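Local coordinates for meso-diaminopimelate dehydrogenase (PDB 3WGY), which catalyses the reversible NADP-dependent oxidative deamination of meso-diaminopimelate and, in this engineered variant, holds the oxo acid 4-methyl-2-oxovalerate, at residues Gln171-Ile176 with Glu195-Val200; Gly178-Ala183 with Phe252-Gly257; Phe191-Lys196 with Ala226-Thr231; Lys213-Ile218 with Thr230-Ile235. The protein carries 6 engineered substitutions. One frame throughout, in Å; residues are numbered along the deposited sequence.

Contact 1. Residues Gln171-Ile176 with Glu195-Val200. Engineered in segment 171-176: Ile173 (natural residue Thr). Engineered in segment 195-200: Met199 (natural residue Arg).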
loop_
_atom_site.group_PDB
_atom_site.type_symbol
_atom_site.label_atom_id
_atom_site.label_comp_id
_atom_site.label_asym_id
_atom_site.label_seq_id
_atom_site.Cartn_x
_atom_site.Cartn_y
_atom_site.Cartn_z
ATOM N N GLN B 171 -2.007 -29.958 2.146
ATOM C CA GLN B 171 -0.923 -29.286 2.860
ATOM C C GLN B 171 -1.195 -27.786 2.929
ATOM O O GLN B 171 -1.875 -27.236 2.064
ATOM C CB GLN B 171 0.424 -29.519 2.143
ATOM C CG GLN B 171 1.602 -28.700 2.711
ATOM C CD GLN B 171 1.808 -27.343 2.033
ATOM O OE1 GLN B 171 0.876 -26.751 1.485
ATOM N NE2 GLN B 171 3.040 -26.839 2.086
ATOM N N TYR B 172 -0.667 -27.144 3.966
ATOM C CA TYR B 172 -0.789 -25.704 4.161
ATOM C C TYR B 172 0.565 -25.157 4.591
ATOM O O TYR B 172 1.257 -25.774 5.403
ATOM C CB TYR B 172 -1.767 -25.361 5.289
ATOM C CG TYR B 172 -3.212 -25.693 5.032
ATOM C CD1 TYR B 172 -4.002 -24.891 4.202
ATOM C CD2 TYR B 172 -3.798 -26.806 5.630
ATOM C CE1 TYR B 172 -5.343 -25.194 3.981
ATOM C CE2 TYR B 172 -5.129 -27.118 5.417
ATOM C CZ TYR B 172 -5.895 -26.308 4.594
ATOM O OH TYR B 172 -7.215 -26.613 4.402
ATOM N N ILE B 173 0.945 -24.009 4.041
ATOM C CA ILE B 173 2.179 -23.352 4.447
ATOM C C ILE B 173 1.617 -22.266 5.347
ATOM O O ILE B 173 0.631 -21.615 4.994
ATOM C CB ILE B 173 2.942 -22.699 3.266
ATOM C CG1 ILE B 173 3.450 -23.777 2.302
ATOM C CG2 ILE B 173 4.127 -21.903 3.802
ATOM C CD1 ILE B 173 4.297 -23.251 1.137
ATOM N N ILE B 174 2.211 -22.079 6.515
ATOM C CA ILE B 174 1.700 -21.078 7.436
ATOM C C ILE B 174 2.811 -20.278 8.086
ATOM O O ILE B 174 3.801 -20.843 8.555
ATOM C CB ILE B 174 0.882 -21.726 8.579
ATOM C CG1 ILE B 174 -0.169 -22.684 8.015
ATOM C CG2 ILE B 174 0.230 -20.633 9.430
ATOM C CD1 ILE B 174 -0.955 -23.414 9.100
ATOM N N PRO B 175 2.672 -18.944 8.108
ATOM C CA PRO B 175 3.698 -18.110 8.732
ATOM C C PRO B 175 3.755 -18.443 10.223
ATOM O O PRO B 175 2.729 -18.716 10.841
ATOM C CB PRO B 175 3.190 -16.695 8.474
ATOM C CG PRO B 175 2.519 -16.834 7.137
ATOM C CD PRO B 175 1.750 -18.127 7.298
ATOM N N ILE B 176 4.954 -18.434 10.791
ATOM C CA ILE B 176 5.132 -18.725 12.207
ATOM C C ILE B 176 4.986 -17.420 12.975
ATOM O O ILE B 176 5.693 -16.454 12.695
ATOM C CB ILE B 176 6.525 -19.331 12.461
ATOM C CG1 ILE B 176 6.640 -20.667 11.725
ATOM C CG2 ILE B 176 6.754 -19.520 13.956
ATOM C CD1 ILE B 176 8.039 -21.234 11.688
ATOM N N GLU B 195 12.480 -20.744 10.188
ATOM C CA GLU B 195 11.890 -19.823 11.153
ATOM C C GLU B 195 10.682 -19.045 10.634
ATOM O O GLU B 195 9.814 -18.665 11.421
ATOM C CB GLU B 195 12.946 -18.824 11.641
ATOM C CG GLU B 195 14.174 -19.465 12.270
ATOM C CD GLU B 195 15.259 -18.450 12.589
ATOM O OE1 GLU B 195 15.596 -17.636 11.702
ATOM O OE2 GLU B 195 15.780 -18.466 13.723
ATOM N N LYS B 196 10.623 -18.812 9.325
ATOM C CA LYS B 196 9.530 -18.040 8.715
ATOM C C LYS B 196 8.184 -18.744 8.538
ATOM O O LYS B 196 7.140 -18.158 8.830
ATOM C CB LYS B 196 9.958 -17.490 7.348
ATOM C CG LYS B 196 11.061 -16.449 7.395
ATOM C CD LYS B 196 11.378 -15.916 6.004
ATOM C CE LYS B 196 10.214 -15.127 5.423
ATOM N NZ LYS B 196 10.510 -14.665 4.037
ATOM N N HIS B 197 8.205 -19.976 8.034
ATOM C CA HIS B 197 6.972 -20.722 7.803
ATOM C C HIS B 197 7.034 -22.172 8.259
ATOM O O HIS B 197 8.083 -22.813 8.198
ATOM C CB HIS B 197 6.607 -20.752 6.310
ATOM C CG HIS B 197 6.552 -19.408 5.651
ATOM N ND1 HIS B 197 7.686 -18.734 5.243
ATOM C CD2 HIS B 197 5.500 -18.636 5.286
ATOM C CE1 HIS B 197 7.334 -17.607 4.650
ATOM N NE2 HIS B 197 6.015 -17.523 4.665
ATOM N N GLU B 198 5.886 -22.689 8.687
ATOM C CA GLU B 198 5.779 -24.084 9.096
ATOM C C GLU B 198 4.794 -24.716 8.116
ATOM O O GLU B 198 4.121 -24.012 7.357
ATOM C CB GLU B 198 5.235 -24.207 10.523
ATOM C CG GLU B 198 3.738 -24.013 10.636
ATOM C CD GLU B 198 3.206 -24.268 12.041
ATOM O OE1 GLU B 198 3.414 -25.377 12.573
ATOM O OE2 GLU B 198 2.570 -23.360 12.615
ATOM N N MET B 199 4.714 -26.037 8.111
ATOM C CA MET B 199 3.794 -26.715 7.217
ATOM C C MET B 199 2.915 -27.691 7.979
ATOM O O MET B 199 3.395 -28.450 8.820
ATOM C CB MET B 199 4.568 -27.428 6.108
ATOM C CG MET B 199 4.864 -26.518 4.918
ATOM S SD MET B 199 6.007 -27.260 3.752
ATOM C CE MET B 199 6.859 -25.804 3.131
ATOM N N VAL B 200 1.621 -27.643 7.688
ATOM C CA VAL B 200 0.651 -28.503 8.345
ATOM C C VAL B 200 -0.072 -29.338 7.303
ATOM O O VAL B 200 -0.553 -28.825 6.283
ATOM C CB VAL B 200 -0.383 -27.670 9.140
ATOM C CG1 VAL B 200 -1.312 -28.596 9.943
ATOM C CG2 VAL B 200 0.338 -26.710 10.075
HETATM O O HOH W 1 1.743 -21.073 12.551
#

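Contact 2. Residues Gly178-Ala183 with Phe252-Gly257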
loop_
_atom_site.group_PDB
_atom_site.type_symbol
_atom_site.label_atom_id
_atom_site.label_comp_id
_atom_site.label_asym_id
_atom_site.label_seq_id
_atom_site.Cartn_x
_atom_site.Cartn_y
_atom_site.Cartn_z
ATOM N N GLY B 178 6.013 -16.403 15.767
ATOM C CA GLY B 178 7.267 -15.929 16.327
ATOM C C GLY B 178 8.022 -15.023 15.374
ATOM O O GLY B 178 8.489 -13.954 15.765
ATOM N N ALA B 179 8.151 -15.450 14.124
ATOM C CA ALA B 179 8.845 -14.659 13.118
ATOM C C ALA B 179 8.077 -13.377 12.799
ATOM O O ALA B 179 8.673 -12.318 12.602
ATOM C CB ALA B 179 9.032 -15.479 11.850
ATOM N N LEU B 180 6.753 -13.468 12.733
ATOM C CA LEU B 180 5.953 -12.287 12.430
ATOM C C LEU B 180 6.136 -11.246 13.520
ATOM O O LEU B 180 6.348 -10.069 13.229
ATOM C CB LEU B 180 4.468 -12.643 12.295
ATOM C CG LEU B 180 4.004 -13.340 11.011
ATOM C CD1 LEU B 180 2.516 -13.656 11.132
ATOM C CD2 LEU B 180 4.264 -12.445 9.791
ATOM N N ASP B 181 6.069 -11.682 14.775
ATOM C CA ASP B 181 6.231 -10.771 15.902
ATOM C C ASP B 181 7.609 -10.125 15.885
ATOM O O ASP B 181 7.736 -8.924 16.116
ATOM C CB ASP B 181 6.026 -11.512 17.230
ATOM C CG ASP B 181 4.598 -12.021 17.404
ATOM O OD1 ASP B 181 3.782 -11.903 16.463
ATOM O OD2 ASP B 181 4.291 -12.545 18.491
ATOM N N LYS B 182 8.642 -10.919 15.610
ATOM C CA LYS B 182 9.994 -10.379 15.564
ATOM C C LYS B 182 10.147 -9.405 14.409
ATOM O O LYS B 182 10.783 -8.366 14.551
ATOM C CB LYS B 182 11.024 -11.506 15.459
ATOM C CG LYS B 182 11.064 -12.428 16.683
ATOM C CD LYS B 182 11.114 -11.643 18.005
ATOM C CE LYS B 182 9.720 -11.167 18.432
ATOM N NZ LYS B 182 9.735 -10.215 19.574
ATOM N N ALA B 183 9.559 -9.729 13.265
ATOM C CA ALA B 183 9.636 -8.833 12.121
ATOM C C ALA B 183 8.948 -7.528 12.509
ATOM O O ALA B 183 9.513 -6.447 12.360
ATOM C CB ALA B 183 8.944 -9.451 10.912
ATOM N N PHE B 252 1.884 -11.539 4.278
ATOM C CA PHE B 252 2.362 -10.328 4.913
ATOM C C PHE B 252 3.605 -9.791 4.206
ATOM O O PHE B 252 4.451 -10.563 3.750
ATOM C CB PHE B 252 2.745 -10.598 6.373
ATOM C CG PHE B 252 1.651 -11.207 7.190
ATOM C CD1 PHE B 252 1.341 -12.557 7.072
ATOM C CD2 PHE B 252 0.908 -10.425 8.061
ATOM C CE1 PHE B 252 0.298 -13.117 7.814
ATOM C CE2 PHE B 252 -0.134 -10.974 8.805
ATOM C CZ PHE B 252 -0.440 -12.323 8.680
ATOM N N VAL B 253 3.689 -8.468 4.103
ATOM C CA VAL B 253 4.855 -7.805 3.538
ATOM C C VAL B 253 5.249 -6.769 4.584
ATOM O O VAL B 253 4.545 -5.780 4.790
ATOM C CB VAL B 253 4.562 -7.103 2.203
ATOM C CG1 VAL B 253 5.815 -6.386 1.724
ATOM C CG2 VAL B 253 4.122 -8.128 1.165
ATOM N N ILE B 254 6.379 -7.002 5.242
ATOM C CA ILE B 254 6.837 -6.116 6.298
ATOM C C ILE B 254 8.196 -5.460 6.070
ATOM O O ILE B 254 9.176 -6.138 5.770
ATOM C CB ILE B 254 6.899 -6.886 7.621
ATOM C CG1 ILE B 254 5.508 -7.428 7.968
ATOM C CG2 ILE B 254 7.458 -6.003 8.711
ATOM C CD1 ILE B 254 5.513 -8.406 9.111
ATOM N N ARG B 255 8.257 -4.143 6.219
ATOM C CA ARG B 255 9.528 -3.449 6.057
ATOM C C ARG B 255 9.922 -2.954 7.426
ATOM O O ARG B 255 9.228 -2.128 8.036
ATOM C CB ARG B 255 9.420 -2.267 5.083
ATOM C CG ARG B 255 10.745 -1.515 4.845
ATOM C CD ARG B 255 11.766 -2.348 4.050
ATOM N NE ARG B 255 13.007 -1.610 3.787
ATOM C CZ ARG B 255 14.081 -2.130 3.195
ATOM N NH1 ARG B 255 14.078 -3.397 2.798
ATOM N NH2 ARG B 255 15.161 -1.378 2.994
ATOM N N SER B 256 11.025 -3.498 7.919
ATOM C CA SER B 256 11.544 -3.116 9.211
ATOM C C SER B 256 12.769 -2.271 8.927
ATOM O O SER B 256 13.795 -2.779 8.473
ATOM C CB SER B 256 11.952 -4.349 10.021
ATOM O OG SER B 256 12.504 -3.954 11.265
ATOM N N GLY B 257 12.653 -0.978 9.176
ATOM C CA GLY B 257 13.771 -0.101 8.931
ATOM C C GLY B 257 14.129 0.640 10.191
ATOM O O GLY B 257 13.414 0.594 11.189
HETATM O O HOH W 2 12.288 -6.103 12.604
#

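Contact 3. Residues Phe191-Lys196 with Ala226-Thr231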
loop_
_atom_site.group_PDB
_atom_site.type_symbol
_atom_site.label_atom_id
_atom_site.label_comp_id
_atom_site.label_asym_id
_atom_site.label_seq_id
_atom_site.Cartn_x
_atom_site.Cartn_y
_atom_site.Cartn_z
ATOM N N PHE B 191 15.847 -14.155 8.527
ATOM C CA PHE B 191 15.209 -15.385 8.977
ATOM C C PHE B 191 15.648 -16.588 8.162
ATOM O O PHE B 191 15.864 -16.485 6.957
ATOM C CB PHE B 191 13.684 -15.251 8.882
ATOM C CG PHE B 191 13.088 -14.303 9.881
ATOM C CD1 PHE B 191 13.055 -14.627 11.232
ATOM C CD2 PHE B 191 12.563 -13.081 9.471
ATOM C CE1 PHE B 191 12.507 -13.749 12.166
ATOM C CE2 PHE B 191 12.011 -12.191 10.397
ATOM C CZ PHE B 191 11.984 -12.525 11.747
ATOM N N THR B 192 15.790 -17.727 8.830
ATOM C CA THR B 192 16.151 -18.957 8.147
ATOM C C THR B 192 14.812 -19.467 7.622
ATOM O O THR B 192 13.757 -19.097 8.151
ATOM C CB THR B 192 16.720 -20.009 9.115
ATOM O OG1 THR B 192 15.697 -20.409 10.036
ATOM C CG2 THR B 192 17.905 -19.445 9.884
ATOM N N THR B 193 14.843 -20.299 6.588
ATOM C CA THR B 193 13.610 -20.836 6.021
ATOM C C THR B 193 12.757 -21.460 7.111
ATOM O O THR B 193 11.541 -21.259 7.163
ATOM C CB THR B 193 13.902 -21.916 4.977
ATOM O OG1 THR B 193 14.682 -21.354 3.914
ATOM C CG2 THR B 193 12.609 -22.464 4.413
ATOM N N ARG B 194 13.416 -22.203 7.990
ATOM C CA ARG B 194 12.749 -22.899 9.077
ATOM C C ARG B 194 12.064 -22.003 10.106
ATOM O O ARG B 194 11.166 -22.452 10.823
ATOM C CB ARG B 194 13.745 -23.810 9.793
ATOM C CG ARG B 194 13.082 -24.734 10.789
ATOM C CD ARG B 194 14.061 -25.693 11.439
ATOM N NE ARG B 194 13.456 -27.011 11.574
ATOM C CZ ARG B 194 13.359 -27.892 10.582
ATOM N NH1 ARG B 194 13.844 -27.604 9.380
ATOM N NH2 ARG B 194 12.758 -29.052 10.785
ATOM N N GLU B 195 12.480 -20.744 10.188
ATOM C CA GLU B 195 11.890 -19.823 11.153
ATOM C C GLU B 195 10.682 -19.045 10.634
ATOM O O GLU B 195 9.814 -18.665 11.421
ATOM C CB GLU B 195 12.946 -18.824 11.641
ATOM C CG GLU B 195 14.174 -19.465 12.270
ATOM C CD GLU B 195 15.259 -18.450 12.589
ATOM O OE1 GLU B 195 15.596 -17.636 11.702
ATOM O OE2 GLU B 195 15.780 -18.466 13.723
ATOM N N LYS B 196 10.623 -18.812 9.325
ATOM C CA LYS B 196 9.530 -18.040 8.715
ATOM C C LYS B 196 8.184 -18.744 8.538
ATOM O O LYS B 196 7.140 -18.158 8.830
ATOM C CB LYS B 196 9.958 -17.490 7.348
ATOM C CG LYS B 196 11.061 -16.449 7.395
ATOM C CD LYS B 196 11.378 -15.916 6.004
ATOM C CE LYS B 196 10.214 -15.127 5.423
ATOM N NZ LYS B 196 10.510 -14.665 4.037
ATOM N N ALA B 226 11.282 -31.417 4.359
ATOM C CA ALA B 226 12.528 -31.556 5.105
ATOM C C ALA B 226 13.025 -30.283 5.796
ATOM O O ALA B 226 13.403 -30.318 6.967
ATOM C CB ALA B 226 13.620 -32.107 4.186
ATOM N N ASP B 227 13.017 -29.163 5.083
ATOM C CA ASP B 227 13.496 -27.907 5.648
ATOM C C ASP B 227 12.532 -27.190 6.583
ATOM O O ASP B 227 12.930 -26.237 7.249
ATOM C CB ASP B 227 13.897 -26.938 4.529
ATOM C CG ASP B 227 15.099 -27.423 3.736
ATOM O OD1 ASP B 227 16.127 -27.752 4.359
ATOM O OD2 ASP B 227 15.015 -27.475 2.491
ATOM N N TYR B 228 11.282 -27.641 6.651
ATOM C CA TYR B 228 10.288 -26.980 7.504
ATOM C C TYR B 228 9.756 -27.828 8.651
ATOM O O TYR B 228 9.706 -29.050 8.552
ATOM C CB TYR B 228 9.074 -26.533 6.674
ATOM C CG TYR B 228 9.377 -25.613 5.510
ATOM C CD1 TYR B 228 10.017 -26.091 4.367
ATOM C CD2 TYR B 228 8.997 -24.266 5.543
ATOM C CE1 TYR B 228 10.266 -25.262 3.286
ATOM C CE2 TYR B 228 9.240 -23.427 4.468
ATOM C CZ TYR B 228 9.874 -23.933 3.342
ATOM O OH TYR B 228 10.107 -23.121 2.260
ATOM N N ASN B 229 9.358 -27.175 9.742
ATOM C CA ASN B 229 8.763 -27.896 10.855
ATOM C C ASN B 229 7.408 -28.274 10.279
ATOM O O ASN B 229 6.634 -27.395 9.887
ATOM C CB ASN B 229 8.570 -26.997 12.076
ATOM C CG ASN B 229 9.880 -26.504 12.654
ATOM O OD1 ASN B 229 10.889 -27.213 12.631
ATOM N ND2 ASN B 229 9.869 -25.288 13.197
ATOM N N THR B 230 7.133 -29.573 10.212
ATOM C CA THR B 230 5.890 -30.066 9.630
ATOM C C THR B 230 5.044 -30.865 10.611
ATOM O O THR B 230 5.551 -31.737 11.308
ATOM C CB THR B 230 6.192 -30.960 8.409
ATOM O OG1 THR B 230 6.930 -30.203 7.439
ATOM C CG2 THR B 230 4.907 -31.477 7.784
ATOM N N THR B 231 3.754 -30.555 10.656
ATOM C CA THR B 231 2.814 -31.244 11.534
ATOM C C THR B 231 1.876 -32.055 10.656
ATOM O O THR B 231 1.470 -31.597 9.583
ATOM C CB THR B 231 1.968 -30.255 12.353
ATOM O OG1 THR B 231 2.826 -29.442 13.158
ATOM C CG2 THR B 231 0.992 -31.004 13.260
HETATM O O HOH W 3 9.740 -24.490 9.623
HETATM O O HOH W 4 11.279 -22.774 13.399
#

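Contact 4. Residues Lys213-Ile218 with Thr230-Ile235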
loop_
_atom_site.group_PDB
_atom_site.type_symbol
_atom_site.label_atom_id
_atom_site.label_comp_id
_atom_site.label_asym_id
_atom_site.label_seq_id
_atom_site.Cartn_x
_atom_site.Cartn_y
_atom_site.Cartn_z
ATOM N N LYS B 213 4.627 -43.942 10.517
ATOM C CA LYS B 213 5.491 -44.020 9.345
ATOM C C LYS B 213 5.143 -42.996 8.256
ATOM O O LYS B 213 6.029 -42.497 7.549
ATOM C CB LYS B 213 5.435 -45.433 8.770
ATOM C CG LYS B 213 6.614 -45.774 7.890
ATOM C CD LYS B 213 7.333 -47.034 8.374
ATOM C CE LYS B 213 6.482 -48.285 8.192
ATOM N NZ LYS B 213 7.221 -49.531 8.576
ATOM N N ILE B 214 3.860 -42.694 8.109
ATOM C CA ILE B 214 3.423 -41.715 7.116
ATOM C C ILE B 214 3.912 -40.348 7.572
ATOM O O ILE B 214 4.442 -39.563 6.785
ATOM C CB ILE B 214 1.878 -41.681 7.005
ATOM C CG1 ILE B 214 1.374 -42.948 6.318
ATOM C CG2 ILE B 214 1.436 -40.442 6.242
ATOM C CD1 ILE B 214 -0.139 -43.070 6.308
ATOM N N GLU B 215 3.738 -40.092 8.863
ATOM C CA GLU B 215 4.141 -38.840 9.480
ATOM C C GLU B 215 5.613 -38.539 9.251
ATOM O O GLU B 215 5.994 -37.391 9.008
ATOM C CB GLU B 215 3.878 -38.903 10.980
ATOM C CG GLU B 215 4.064 -37.594 11.703
ATOM C CD GLU B 215 4.034 -37.774 13.198
ATOM O OE1 GLU B 215 3.526 -38.821 13.655
ATOM O OE2 GLU B 215 4.510 -36.873 13.915
ATOM N N GLN B 216 6.446 -39.570 9.336
ATOM C CA GLN B 216 7.874 -39.384 9.146
ATOM C C GLN B 216 8.275 -39.362 7.675
ATOM O O GLN B 216 9.280 -38.749 7.312
ATOM C CB GLN B 216 8.641 -40.458 9.925
ATOM C CG GLN B 216 8.334 -40.427 11.424
ATOM C CD GLN B 216 8.624 -39.069 12.057
ATOM O OE1 GLN B 216 9.763 -38.607 12.068
ATOM N NE2 GLN B 216 7.589 -38.428 12.583
ATOM N N ASP B 217 7.494 -40.015 6.821
ATOM C CA ASP B 217 7.791 -39.999 5.396
ATOM C C ASP B 217 7.496 -38.603 4.848
ATOM O O ASP B 217 8.174 -38.118 3.940
ATOM C CB ASP B 217 6.942 -41.031 4.662
ATOM C CG ASP B 217 7.387 -42.445 4.950
ATOM O OD1 ASP B 217 8.301 -42.612 5.788
ATOM O OD2 ASP B 217 6.829 -43.381 4.350
ATOM N N ILE B 218 6.478 -37.963 5.411
ATOM C CA ILE B 218 6.095 -36.625 4.991
ATOM C C ILE B 218 7.105 -35.610 5.512
ATOM O O ILE B 218 7.633 -34.798 4.750
ATOM C CB ILE B 218 4.676 -36.262 5.510
ATOM C CG1 ILE B 218 3.625 -37.078 4.753
ATOM C CG2 ILE B 218 4.403 -34.775 5.310
ATOM C CD1 ILE B 218 2.204 -36.876 5.240
ATOM N N THR B 230 7.133 -29.573 10.212
ATOM C CA THR B 230 5.890 -30.066 9.630
ATOM C C THR B 230 5.044 -30.865 10.611
ATOM O O THR B 230 5.551 -31.737 11.308
ATOM C CB THR B 230 6.192 -30.960 8.409
ATOM O OG1 THR B 230 6.930 -30.203 7.439
ATOM C CG2 THR B 230 4.907 -31.477 7.784
ATOM N N THR B 231 3.754 -30.555 10.656
ATOM C CA THR B 231 2.814 -31.244 11.534
ATOM C C THR B 231 1.876 -32.055 10.656
ATOM O O THR B 231 1.470 -31.597 9.583
ATOM C CB THR B 231 1.968 -30.255 12.353
ATOM O OG1 THR B 231 2.826 -29.442 13.158
ATOM C CG2 THR B 231 0.992 -31.004 13.260
ATOM N N VAL B 232 1.540 -33.260 11.100
ATOM C CA VAL B 232 0.645 -34.108 10.331
ATOM C C VAL B 232 -0.548 -34.515 11.180
ATOM O O VAL B 232 -0.388 -35.125 12.240
ATOM C CB VAL B 232 1.367 -35.376 9.832
ATOM C CG1 VAL B 232 0.408 -36.253 9.036
ATOM C CG2 VAL B 232 2.566 -34.983 8.975
ATOM N N HIS B 233 -1.741 -34.153 10.722
ATOM C CA HIS B 233 -2.966 -34.494 11.427
ATOM C C HIS B 233 -3.697 -35.548 10.606
ATOM O O HIS B 233 -3.764 -35.452 9.376
ATOM C CB HIS B 233 -3.868 -33.267 11.580
ATOM C CG HIS B 233 -3.267 -32.169 12.402
ATOM N ND1 HIS B 233 -3.063 -32.287 13.763
ATOM C CD2 HIS B 233 -2.833 -30.933 12.058
ATOM C CE1 HIS B 233 -2.532 -31.167 14.221
ATOM N NE2 HIS B 233 -2.381 -30.332 13.207
ATOM N N PHE B 234 -4.245 -36.552 11.280
ATOM C CA PHE B 234 -4.973 -37.599 10.581
ATOM C C PHE B 234 -6.476 -37.385 10.712
ATOM O O PHE B 234 -7.005 -37.227 11.811
ATOM C CB PHE B 234 -4.542 -38.968 11.114
ATOM C CG PHE B 234 -3.128 -39.324 10.751
ATOM C CD1 PHE B 234 -2.786 -39.587 9.424
ATOM C CD2 PHE B 234 -2.128 -39.346 11.714
ATOM C CE1 PHE B 234 -1.469 -39.867 9.067
ATOM C CE2 PHE B 234 -0.803 -39.623 11.365
ATOM C CZ PHE B 234 -0.475 -39.884 10.039
ATOM N N ILE B 235 -7.157 -37.350 9.573
ATOM C CA ILE B 235 -8.592 -37.136 9.562
ATOM C C ILE B 235 -9.269 -38.079 8.568
ATOM O O ILE B 235 -8.605 -38.825 7.855
ATOM C CB ILE B 235 -8.922 -35.674 9.162
ATOM C CG1 ILE B 235 -8.428 -35.397 7.742
ATOM C CG2 ILE B 235 -8.264 -34.698 10.130
ATOM C CD1 ILE B 235 -8.864 -34.051 7.209
HETATM O O HOH W 5 2.898 -34.540 13.196
#

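Contact 1. Residues Gln171-Ile176 with Glu195-Val200
Ile174 holds CG1 beside its backbone N (chi1 -51°) and carries the chain on extended, while Val200 likewise has CG2 beside its backbone N, anti to the carbonyl carbon; the two branches meet with Ile174 CD1 3.7 Å from Val200 CG2. They lie on one face of an antiparallel strand pair, 171-175 against 197-200, inside the mixed sheet of the C-terminal domain. Tyr172 with Val200 and Ile174 with Glu198 are the hydrogen-bonded pairs, the latter joined by Ile174 N to Glu198 O and Glu198 N to Ile174 O, both 2.8 Å. Branched side chains suit this extended backbone.

On the other face two engineered residues, Ile173 and Met199, lie side by side pointing the same way, with Ile173 CG1 4.0 Å from Met199 CG. Ile173 CG2 packs on His197 CB at 3.7 Å, and the imidazole is fixed further out by NE2 pairing with the backbone N of Trp148. Gln171, bent at chi2, brings NE2 within 3.4 Å of Met199 SD in a weak hydrogen bond; its OE1 takes another weak bond from Ser153 N, of the oxo acid pocket. Pro175 fits opposite His197 because a non-hydrogen-bonded pair needs no N-H toward its partner. Beyond it, Ile176 N reaches Lys196 O at 2.9 Å, coming from 37° above the plane of that carbonyl.

Contact 2. Residues Gly178-Ala183 with Phe252-Gly257
Ala183 O accepts a hydrogen bond of 2.8 Å from a water that also comes unusually close, 2.5 Å, to Ser256 OG, so a solvent bridge between helix and strand is likely but doubtful in detail. Ser256 is placed for it because its OG stands anti to the backbone N (chi1 178°), turned to the water, and its small CB still packs 4.0 Å from Ala183 O. Further back along the strand the contact becomes apolar. Alanine, with a single methyl, lets the backbones draw closer here than at Leu180; Ala183 CB rests 4.0 Å from Ile254 CD1.

This is a helix laid on a sheet: residues 178-183 of helix 177-184 run at 39° to residues 252-257 of strand 249-258, the middle one of an antiparallel three-stranded sheet in the C-terminal domain. Phe252, Ile254 and Ser256 point to that helix, whereas Val253 and Arg255 face the other way, onto helix 123-138. Leucine, with two splayed methyls, suits the aromatic end. Leu180 CD2 sits over one face of the Phe252 ring in a CH-pi contact, 4.2 Å from the centroid and 22° off the normal, while Leu180 CD1 approaches the far part of the ring, 4.0 Å from Phe252 CE1. Phe147, from the neighbouring strand 142-147, touches both Leu180 and Phe252.

Contact 3. Residues Phe191-Lys196 with Ala226-Thr231
A capping box starts the short helix 193-196, whose Thr193 and Arg194 meet the residues Ala226-Asn229 that precede Thr230. In the box, Thr192 N gives a nearly straight 2.9 Å bond to Glu195 OE1; the return bond from Glu195 N to Thr192 OG1 is weak and less certain. Threonine and glutamate suit these places because they offer acceptors to the N-H groups at a helix start.

Thr193 puts CG2 anti to its backbone N (chi1 -60° for OG1), which lays the methyl over one face of the Tyr228 ring, 3.3 Å from Tyr228 CZ. Arg194 stretches across these residues and bends at chi3, bringing NE to 2.8 Å from Asn229 OD1, with the guanidinium and amide planes 80° apart. The Tyr228 carbonyl carbon and Asn229 N lie over one face of that guanidinium.

Water does the firmer polar work. Arg194 O receives two waters: one accepts from Asn229 N at 2.7 Å, the other, more weakly, from Asn229 ND2. Asparagine suits the place because its amide adds a second, weaker water-mediated link to the one from its backbone N.

Behind this solvent-rich seam, Asn229 and Thr231 bond through their backbones to Met199 of strand 197-205, against whose side chain Tyr228 also packs, while Phe191 before the helix lies on helix 177-184.

Contact 4. Residues Lys213-Ile218 with Thr230-Ile235
Glu215 stretches along the flank of Val232: from CB, its CG stands anti to the backbone N (chi1 -171°), and the chain runs out extended from there. Glu215 CG packs 4.0 Å from Val232 CB and 4.1 Å from Val232 CG2, so the aliphatic part of the glutamate behaves as a small apolar cover. CD then carries the carboxylate past the valine toward the strand's outer edge. There Glu215 OE2 accepts a bond of 2.9 Å from a water, and that same water accepts a hydrogen bond of 2.8 Å from Val232 N. OE1 and OE2 also have long, weak ion pairs with Lys212 and Lys219 respectively.

The helix 211-219 is the crossover of a beta-alpha-beta unit joining parallel neighbours 197-205 and 230-234, and its residues 213-218 run roughly antiparallel to strand 230-234, at 148°. Its buried isoleucines face that strand. Ile218 CG2 lies 4.1 Å from Val232 CG2 and slightly farther from the methyl of Thr230. One turn earlier, Ile214 CG2 meets the Phe234 ring at its edge, 4.1 Å from Phe234 CE1, while Val232 CG1 sits over one face of the same ring. Branched residues fill such a helix-strand interface well, and the flat phenylalanine meets Ile214 with its ring edge, farther along the strand.

No direct hydrogen bond links helix and strand. Cohesion therefore rests on van der Waals contact between hydrocarbon groups, while the water satisfies Val232 N, an outward N-H on an edge strand of the sheet within this chain, and Glu215 OE2 in turn holds the water.

Contacts 1, 3 and 4 gather around one mixed sheet: contact 1 is the strand pairing itself, contact 4 packs a helix on one of its edge strands within this chain, 230-234, and contact 3 ties the residues before that strand to helix 193-196. Met199 of contact 1 joins the backbone of residues that contacts 3 and 4 use. Contact 2 belongs to a separate, antiparallel three-stranded sheet, yet its helix follows strand 166-175 directly, and Ala179 touches Glu195. Chemistry follows both depth and the elements joined: contact 2 is buried and mostly apolar, contacts 1 and 4 are partly buried, one held by backbone bonds and the other by hydrocarbon, whereas the surface contact 3 relies on water-mediated polar groups.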